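Local atomic coordinates of putative antibiotic biosynthesis monooxygenase (Bordetella bronchiseptica, PDB entry 3GZ7), a protein that is of unconfirmed function but probably acts as a monooxygenase in antibiotic biosynthesis or a related oxidation. Residues Asp79-Met82 with Val83-Gln87; Phe91-Trp94 with Arg95-Gly99. One frame throughout, in Å; residues are numbered along the deposited sequence.

Contacts 1 and 2 follow one another along the chain, on helix 78-85 and helix 89-98, two successive helices that enter after strand 68-75 and lead on to strand 107-113 of the four-stranded antiparallel sheet. Their centres lie about 15 Å apart. They meet at the corner between the helices, where Phe85 O and Arg86 O pack against the side chain of Phe91. Both reach the same citrate, probably picked up from the crystallisation liquor: contact 1 binds it with His81 and Arg86, contact 2 with Trp94 and Arg95. The two helices thus line one anion-holding pocket, consistent with a ligand site in this ferredoxin-like, dimeric alpha-beta barrel family.

Contact 1 (Asp79-Met82 with Val83-Gln87); sequences DNHM and VDFRQ. With CIT (citric acid), chain C.
Helix 78-85 of the ferredoxin-like, dimeric alpha-beta barrel fold widens here into a pi-type turn, and the side chains of His81 and Arg86, five residues apart, meet round one carboxylate oxygen of a citrate. The i to i+5 bonds of the wide turn run from Asp84 N to Asp79 O, Phe85 N to Asn80 O and Arg86 N to His81 O; Asp79 O also takes Val83 N. His81 CG stands anti to its backbone N (chi1 178°), which carries the ring out to the ligand, where NE2 gives a nearly straight, very short bond of 2.5 Å to O1 of the citrate. The other ring nitrogen, ND1, is hydrogen-bonded to His110 of strand 107-113, so two bonds fix the rotation of the ring, which also stacks on Trp75. CD2 of Phe85 approaches the imidazole edge in its plane, 4.0 Å from His81 CD2. Arg86 bends at chi2 (-80°) and adds NE, 3.0 Å from citrate O1, and a longer bond from NH2 to the same oxygen. NH2 also reaches the citrate hydroxyl O7, weakly. The guanidinium stands nearly perpendicular to the imidazole, and the selenium of selenomethionine Met82 lies over one of its faces, SE 3.6 Å from Arg86 NH1. A water bridges this NH1 and Met82 O. Away from the ligand, Asn80 ND2 donates to Asp84 OD2 at 3.0 Å, with the acceptor exactly in the amide plane and the amide turned 40° from the carboxylate.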
ATOM      1  N   ASP A  79      10.182   0.253 -15.423  1.00 13.05           N
ATOM      2  CA  ASP A  79      10.009  -0.148 -16.855  1.00 13.96           C
ATOM      3  C   ASP A  79       9.647  -1.622 -17.001  1.00 15.98           C
ATOM      4  O   ASP A  79       8.960  -1.990 -17.951  1.00 16.86           O
ATOM      5  CB  ASP A  79      11.218   0.104 -17.720  1.00 17.44           C
ATOM      6  CG  ASP A  79      11.485   1.565 -17.969  1.00 18.19           C
ATOM      7  OD1 ASP A  79      10.587   2.436 -17.918  1.00 21.51           O
ATOM      8  OD2 ASP A  79      12.654   1.822 -18.239  1.00 28.87           O
ATOM      9  N   ASN A  80      10.103  -2.479 -16.091  1.00 14.37           N
ATOM     10  CA  ASN A  80       9.698  -3.902 -16.151  1.00 13.11           C
ATOM     11  C   ASN A  80       8.189  -4.002 -16.122  1.00 13.74           C
ATOM     12  O   ASN A  80       7.594  -4.840 -16.800  1.00 12.11           O
ATOM     13  CB  ASN A  80      10.265  -4.706 -14.988  1.00 13.19           C
ATOM     14  CG  ASN A  80      11.737  -5.053 -15.158  1.00 20.69           C
ATOM     15  OD1 ASN A  80      12.450  -5.285 -14.152  1.00 11.92           O
ATOM     16  ND2 ASN A  80      12.198  -5.122 -16.413  1.00 13.19           N
ATOM     17  N   HIS A  81       7.560  -3.116 -15.353  1.00 13.98           N
ATOM     18  CA  HIS A  81       6.106  -3.006 -15.372  1.00 11.50           C
ATOM     19  C   HIS A  81       5.503  -2.229 -16.548  1.00 10.15           C
ATOM     20  O   HIS A  81       4.658  -2.737 -17.283  1.00  5.75           O
ATOM     21  CB  HIS A  81       5.612  -2.384 -14.056  1.00 15.58           C
ATOM     22  CG  HIS A  81       4.137  -2.200 -14.025  1.00 13.54           C
ATOM     23  ND1 HIS A  81       3.554  -1.106 -13.454  1.00  6.05           N
ATOM     24  CD2 HIS A  81       3.142  -2.915 -14.582  1.00 12.55           C
ATOM     25  CE1 HIS A  81       2.247  -1.172 -13.621  1.00 14.35           C
ATOM     26  NE2 HIS A  81       1.971  -2.250 -14.323  1.00  8.49           N
HETATM   27  N   MSE A  82       5.909  -0.977 -16.698  1.00 12.37           N
HETATM   28  CA  MSE A  82       5.171  -0.033 -17.537  1.00 11.65           C
HETATM   29  C   MSE A  82       5.458  -0.181 -19.020  1.00 12.93           C
HETATM   30  O   MSE A  82       4.616   0.151 -19.849  1.00 14.05           O
HETATM   31  CB  MSE A  82       5.449   1.392 -17.067  1.00 12.96           C
HETATM   32  CG  MSE A  82       4.870   1.666 -15.620  1.00  9.57           C
HETATM   33 SE   MSE A  82       2.951   1.821 -15.631  0.75  2.00          SE
HETATM   34  CE  MSE A  82       2.861   3.499 -16.515  1.00  3.88           C
ATOM     35  N   VAL A  83       6.635  -0.711 -19.341  1.00 11.34           N
ATOM     36  CA  VAL A  83       7.024  -1.031 -20.696  1.00  9.32           C
ATOM     37  C   VAL A  83       6.849  -2.525 -20.927  1.00 11.76           C
ATOM     38  O   VAL A  83       5.977  -2.944 -21.710  1.00  9.66           O
ATOM     39  CB  VAL A  83       8.508  -0.520 -20.997  1.00 10.27           C
ATOM     40  CG1 VAL A  83       9.056  -0.970 -22.366  1.00  7.12           C
ATOM     41  CG2 VAL A  83       8.599   1.005 -20.883  1.00  4.03           C
ATOM     42  N   ASP A  84       7.639  -3.346 -20.220  1.00 14.26           N
ATOM     43  CA  ASP A  84       7.696  -4.802 -20.518  1.00 13.54           C
ATOM     44  C   ASP A  84       6.359  -5.537 -20.266  1.00 13.31           C
ATOM     45  O   ASP A  84       5.835  -6.207 -21.173  1.00 13.53           O
ATOM     46  CB  ASP A  84       8.901  -5.504 -19.804  1.00 11.77           C
ATOM     47  CG  ASP A  84      10.227  -4.825 -20.105  1.00 12.29           C
ATOM     48  OD1 ASP A  84      10.360  -4.347 -21.242  1.00 16.41           O
ATOM     49  OD2 ASP A  84      11.116  -4.706 -19.215  1.00 14.58           O
ATOM     50  N   PHE A  85       5.822  -5.435 -19.059  1.00 13.08           N
ATOM     51  CA  PHE A  85       4.595  -6.158 -18.741  1.00 15.75           C
ATOM     52  C   PHE A  85       3.432  -5.600 -19.560  1.00 15.45           C
ATOM     53  O   PHE A  85       2.651  -6.344 -20.157  1.00 16.19           O
ATOM     54  CB  PHE A  85       4.259  -6.150 -17.238  1.00 17.05           C
ATOM     55  CG  PHE A  85       2.929  -6.800 -16.914  1.00 14.84           C
ATOM     56  CD1 PHE A  85       2.803  -8.173 -16.901  1.00 21.80           C
ATOM     57  CD2 PHE A  85       1.807  -6.032 -16.675  1.00 23.09           C
ATOM     58  CE1 PHE A  85       1.571  -8.764 -16.629  1.00 21.06           C
ATOM     59  CE2 PHE A  85       0.579  -6.609 -16.433  1.00 18.99           C
ATOM     60  CZ  PHE A  85       0.462  -7.963 -16.401  1.00 19.81           C
ATOM     61  N   ARG A  86       3.354  -4.279 -19.628  1.00 15.65           N
ATOM     62  CA  ARG A  86       2.279  -3.623 -20.360  1.00 13.07           C
ATOM     63  C   ARG A  86       2.233  -3.908 -21.867  1.00 13.46           C
ATOM     64  O   ARG A  86       1.177  -3.818 -22.475  1.00 12.04           O
ATOM     65  CB  ARG A  86       2.339  -2.124 -20.091  1.00 15.77           C
ATOM     66  CG  ARG A  86       1.791  -1.714 -18.757  1.00 17.47           C
ATOM     67  CD  ARG A  86       0.264  -1.642 -18.729  1.00 16.13           C
ATOM     68  NE  ARG A  86      -0.166  -1.298 -17.373  1.00 16.74           N
ATOM     69  CZ  ARG A  86      -0.273  -0.070 -16.888  1.00 19.25           C
ATOM     70  NH1 ARG A  86       0.019   1.008 -17.639  1.00 14.84           N
ATOM     71  NH2 ARG A  86      -0.649   0.084 -15.622  1.00 24.53           N
ATOM     72  N   GLN A  87       3.376  -4.219 -22.473  1.00 13.77           N
ATOM     73  CA  GLN A  87       3.423  -4.565 -23.907  1.00 13.77           C
ATOM     74  C   GLN A  87       3.281  -6.091 -24.168  1.00 14.73           C
ATOM     75  O   GLN A  87       3.316  -6.511 -25.303  1.00 14.86           O
ATOM     76  CB  GLN A  87       4.729  -4.045 -24.535  1.00 14.60           C
ATOM     77  CG  GLN A  87       4.803  -2.519 -24.684  1.00 13.08           C
ATOM     78  CD  GLN A  87       5.918  -2.091 -25.592  1.00 11.50           C
ATOM     79  OE1 GLN A  87       6.847  -1.384 -25.192  1.00 11.61           O
ATOM     80  NE2 GLN A  87       5.850  -2.551 -26.833  1.00 16.79           N
TER
HETATM   81  C1  CIT C  97      -1.193  -3.640 -14.343  1.00 17.67           C
HETATM   82  O1  CIT C  97      -0.275  -3.016 -14.955  1.00 10.88           O
HETATM   83  O2  CIT C  97      -0.997  -4.202 -13.222  1.00 11.97           O
HETATM   84  C2  CIT C  97      -2.555  -3.685 -14.961  1.00 17.57           C
HETATM   85  C3  CIT C  97      -3.494  -2.604 -14.420  1.00 20.60           C
HETATM   86  O7  CIT C  97      -2.941  -1.344 -14.833  1.00 13.18           O
HETATM   87  C4  CIT C  97      -3.612  -2.607 -12.906  1.00 16.68           C
HETATM   88  C5  CIT C  97      -3.973  -3.944 -12.261  1.00 23.48           C
HETATM   89  O3  CIT C  97      -3.162  -4.926 -12.107  1.00  9.86           O
HETATM   90  O4  CIT C  97      -5.138  -4.033 -11.814  1.00 18.27           O
HETATM   91  C6  CIT C  97      -4.858  -2.699 -15.073  1.00 15.32           C
HETATM   92  O5  CIT C  97      -5.335  -1.681 -15.601  1.00 25.01           O
HETATM   93  O6  CIT C  97      -5.510  -3.776 -15.086  1.00 17.94           O
HETATM   94  O   HOH W   1       2.011   1.201 -19.934  0.50 10.98           O

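Contact 2 (Phe91-Trp94 with Arg95-Gly99); sequences FQEW and RKLVG. With CIT (citric acid), chain C.
Trp94 offers one face of its six-membered ring to Val98, whose CG2 sits over the middle of it in a CH-pi contact, 3.6 Å from the ring centroid and 18° off the normal. The two residues are one helical turn apart, and the backbone bond from Val98 N to Trp94 O joins them as well. Val98 CG2 falls between its own backbone N and carbonyl carbon, which turns it back against both the indole and Trp94 O. The edge of the indole faces the citrate: NE1 donates to O6 at 3.0 Å, with the oxygen in the ring plane. Arg95 grips the same carboxylate from the next position in the helix. Its chain bends at chi2 (-59°) and presents the guanidinium edge, NE binding O6 at 2.9 Å and NH2 binding O5 at 2.9 Å, so that O6 has two donors and the carboxylate three. Phe91 runs beside the arginine in the same direction, its CE1 3.8 Å from Arg95 CG and 3.4 Å from C2 of the citrate, adding an apolar wall to a polar site. Away from the ligand, Glu93 and Lys96 cross at about a right angle, their charged ends OE1 and NZ 5.1 Å apart, while Leu97 CD1 rests near the carboxylate of Glu93. Around this turn, helix 34-49 covers the Trp94 and Leu97 side through Ala44 and Gln43, Phe48 of that helix meets the indole edge-to-face, and Phe91 faces the connection from helix 78-85.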
ATOM      1  N   PHE A  91      -0.405  -9.276 -20.282  1.00 20.34           N
ATOM      2  CA  PHE A  91      -1.270  -8.144 -19.873  1.00 21.07           C
ATOM      3  C   PHE A  91      -2.664  -8.244 -20.488  1.00 19.15           C
ATOM      4  O   PHE A  91      -3.666  -8.003 -19.832  1.00 18.04           O
ATOM      5  CB  PHE A  91      -0.618  -6.773 -20.181  1.00 21.62           C
ATOM      6  CG  PHE A  91      -1.506  -5.593 -19.828  1.00 22.32           C
ATOM      7  CD1 PHE A  91      -2.127  -5.520 -18.588  1.00 27.10           C
ATOM      8  CD2 PHE A  91      -1.729  -4.579 -20.734  1.00 25.67           C
ATOM      9  CE1 PHE A  91      -2.972  -4.471 -18.275  1.00 26.56           C
ATOM     10  CE2 PHE A  91      -2.548  -3.502 -20.401  1.00 19.84           C
ATOM     11  CZ  PHE A  91      -3.161  -3.457 -19.168  1.00 26.10           C
ATOM     12  N   GLN A  92      -2.710  -8.633 -21.752  1.00 21.53           N
ATOM     13  CA  GLN A  92      -3.961  -8.842 -22.458  1.00 22.31           C
ATOM     14  C   GLN A  92      -4.765  -9.989 -21.821  1.00 22.47           C
ATOM     15  O   GLN A  92      -5.997  -9.942 -21.768  1.00 22.17           O
ATOM     16  CB  GLN A  92      -3.713  -9.106 -23.980  1.00 21.31           C
ATOM     17  CG  GLN A  92      -2.672  -8.137 -24.664  1.00 19.70           C
ATOM     18  CD  GLN A  92      -3.066  -6.680 -24.546  1.00 27.49           C
ATOM     19  OE1 GLN A  92      -4.232  -6.353 -24.706  1.00 29.78           O
ATOM     20  NE2 GLN A  92      -2.100  -5.796 -24.314  1.00 20.91           N
ATOM     21  N   GLU A  93      -4.067 -11.002 -21.314  1.00 23.11           N
ATOM     22  CA  GLU A  93      -4.701 -12.136 -20.623  1.00 22.33           C
ATOM     23  C   GLU A  93      -5.174 -11.775 -19.175  1.00 21.59           C
ATOM     24  O   GLU A  93      -6.245 -12.192 -18.726  1.00 20.11           O
ATOM     25  CB  GLU A  93      -3.720 -13.299 -20.600  1.00 23.96           C
ATOM     26  CG  GLU A  93      -4.207 -14.549 -19.950  1.00 32.14           C
ATOM     27  CD  GLU A  93      -5.360 -15.177 -20.691  1.00 44.23           C
ATOM     28  OE1 GLU A  93      -5.695 -14.726 -21.808  1.00 45.47           O
ATOM     29  OE2 GLU A  93      -5.937 -16.130 -20.134  1.00 52.09           O
ATOM     30  N   TRP A  94      -4.374 -10.992 -18.465  1.00 19.78           N
ATOM     31  CA  TRP A  94      -4.791 -10.419 -17.202  1.00 19.86           C
ATOM     32  C   TRP A  94      -6.118  -9.667 -17.390  1.00 17.84           C
ATOM     33  O   TRP A  94      -7.035  -9.860 -16.632  1.00 18.58           O
ATOM     34  CB  TRP A  94      -3.679  -9.501 -16.629  1.00 20.27           C
ATOM     35  CG  TRP A  94      -4.141  -8.539 -15.549  1.00 22.05           C
ATOM     36  CD1 TRP A  94      -4.422  -7.218 -15.708  1.00 19.64           C
ATOM     37  CD2 TRP A  94      -4.367  -8.824 -14.147  1.00 28.86           C
ATOM     38  NE1 TRP A  94      -4.811  -6.660 -14.529  1.00 25.98           N
ATOM     39  CE2 TRP A  94      -4.799  -7.618 -13.545  1.00 22.83           C
ATOM     40  CE3 TRP A  94      -4.255  -9.963 -13.357  1.00 22.85           C
ATOM     41  CZ2 TRP A  94      -5.109  -7.517 -12.176  1.00 22.05           C
ATOM     42  CZ3 TRP A  94      -4.579  -9.868 -12.001  1.00 23.13           C
ATOM     43  CH2 TRP A  94      -4.992  -8.636 -11.425  1.00 20.68           C
ATOM     44  N   ARG A  95      -6.215  -8.815 -18.399  1.00 20.90           N
ATOM     45  CA  ARG A  95      -7.424  -8.022 -18.609  1.00 24.52           C
ATOM     46  C   ARG A  95      -8.614  -8.863 -19.021  1.00 27.03           C
ATOM     47  O   ARG A  95      -9.715  -8.582 -18.594  1.00 27.85           O
ATOM     48  CB  ARG A  95      -7.162  -6.883 -19.601  1.00 25.33           C
ATOM     49  CG  ARG A  95      -6.458  -5.685 -18.942  1.00 27.57           C
ATOM     50  CD  ARG A  95      -7.371  -5.210 -17.803  1.00 39.25           C
ATOM     51  NE  ARG A  95      -7.227  -3.823 -17.392  1.00 37.36           N
ATOM     52  CZ  ARG A  95      -7.733  -2.766 -18.021  1.00 45.43           C
ATOM     53  NH1 ARG A  95      -8.423  -2.891 -19.160  1.00 35.83           N
ATOM     54  NH2 ARG A  95      -7.520  -1.553 -17.487  1.00 45.52           N
ATOM     55  N   LYS A  96      -8.385  -9.914 -19.797  1.00 26.10           N
ATOM     56  CA  LYS A  96      -9.421 -10.924 -20.050  1.00 31.76           C
ATOM     57  C   LYS A  96      -9.905 -11.675 -18.804  1.00 29.09           C
ATOM     58  O   LYS A  96     -11.080 -11.983 -18.689  1.00 25.87           O
ATOM     59  CB  LYS A  96      -8.944 -11.923 -21.120  1.00 33.09           C
ATOM     60  CG  LYS A  96      -8.901 -11.281 -22.523  1.00 40.87           C
ATOM     61  CD  LYS A  96      -8.031 -12.056 -23.535  1.00 39.71           C
ATOM     62  CE  LYS A  96      -7.847 -11.245 -24.820  1.00 44.93           C
ATOM     63  NZ  LYS A  96      -7.322 -12.129 -25.882  1.00 48.47           N
ATOM     64  N   LEU A  97      -8.998 -11.959 -17.871  1.00 28.87           N
ATOM     65  CA  LEU A  97      -9.346 -12.633 -16.624  1.00 27.80           C
ATOM     66  C   LEU A  97     -10.072 -11.728 -15.583  1.00 27.97           C
ATOM     67  O   LEU A  97     -10.954 -12.210 -14.902  1.00 23.94           O
ATOM     68  CB  LEU A  97      -8.109 -13.274 -15.976  1.00 26.55           C
ATOM     69  CG  LEU A  97      -7.634 -14.607 -16.521  1.00 32.66           C
ATOM     70  CD1 LEU A  97      -6.128 -14.826 -16.288  1.00 34.96           C
ATOM     71  CD2 LEU A  97      -8.418 -15.743 -15.873  1.00 37.24           C
ATOM     72  N   VAL A  98      -9.693 -10.458 -15.425  1.00 26.83           N
ATOM     73  CA  VAL A  98     -10.274  -9.633 -14.356  1.00 25.27           C
ATOM     74  C   VAL A  98     -10.903  -8.300 -14.756  1.00 24.02           C
ATOM     75  O   VAL A  98     -11.670  -7.708 -13.964  1.00 21.87           O
ATOM     76  CB  VAL A  98      -9.264  -9.332 -13.269  1.00 23.52           C
ATOM     77  CG1 VAL A  98      -8.792 -10.611 -12.671  1.00 27.13           C
ATOM     78  CG2 VAL A  98      -8.137  -8.492 -13.821  1.00 17.35           C
ATOM     79  N   GLY A  99     -10.608  -7.834 -15.955  1.00 22.44           N
ATOM     80  CA  GLY A  99     -11.169  -6.573 -16.466  1.00 22.36           C
ATOM     81  C   GLY A  99     -12.653  -6.324 -16.275  1.00 22.54           C
ATOM     82  O   GLY A  99     -13.026  -5.219 -15.930  1.00 21.58           O
TER
HETATM   83  C1  CIT C  97      -1.193  -3.640 -14.343  1.00 17.67           C
HETATM   84  O1  CIT C  97      -0.275  -3.016 -14.955  1.00 10.88           O
HETATM   85  O2  CIT C  97      -0.997  -4.202 -13.222  1.00 11.97           O
HETATM   86  C2  CIT C  97      -2.555  -3.685 -14.961  1.00 17.57           C
HETATM   87  C3  CIT C  97      -3.494  -2.604 -14.420  1.00 20.60           C
HETATM   88  O7  CIT C  97      -2.941  -1.344 -14.833  1.00 13.18           O
HETATM   89  C4  CIT C  97      -3.612  -2.607 -12.906  1.00 16.68           C
HETATM   90  C5  CIT C  97      -3.973  -3.944 -12.261  1.00 23.48           C
HETATM   91  O3  CIT C  97      -3.162  -4.926 -12.107  1.00  9.86           O
HETATM   92  O4  CIT C  97      -5.138  -4.033 -11.814  1.00 18.27           O
HETATM   93  C6  CIT C  97      -4.858  -2.699 -15.073  1.00 15.32           C
HETATM   94  O5  CIT C  97      -5.335  -1.681 -15.601  1.00 25.01           O
HETATM   95  O6  CIT C  97      -5.510  -3.776 -15.086  1.00 17.94           O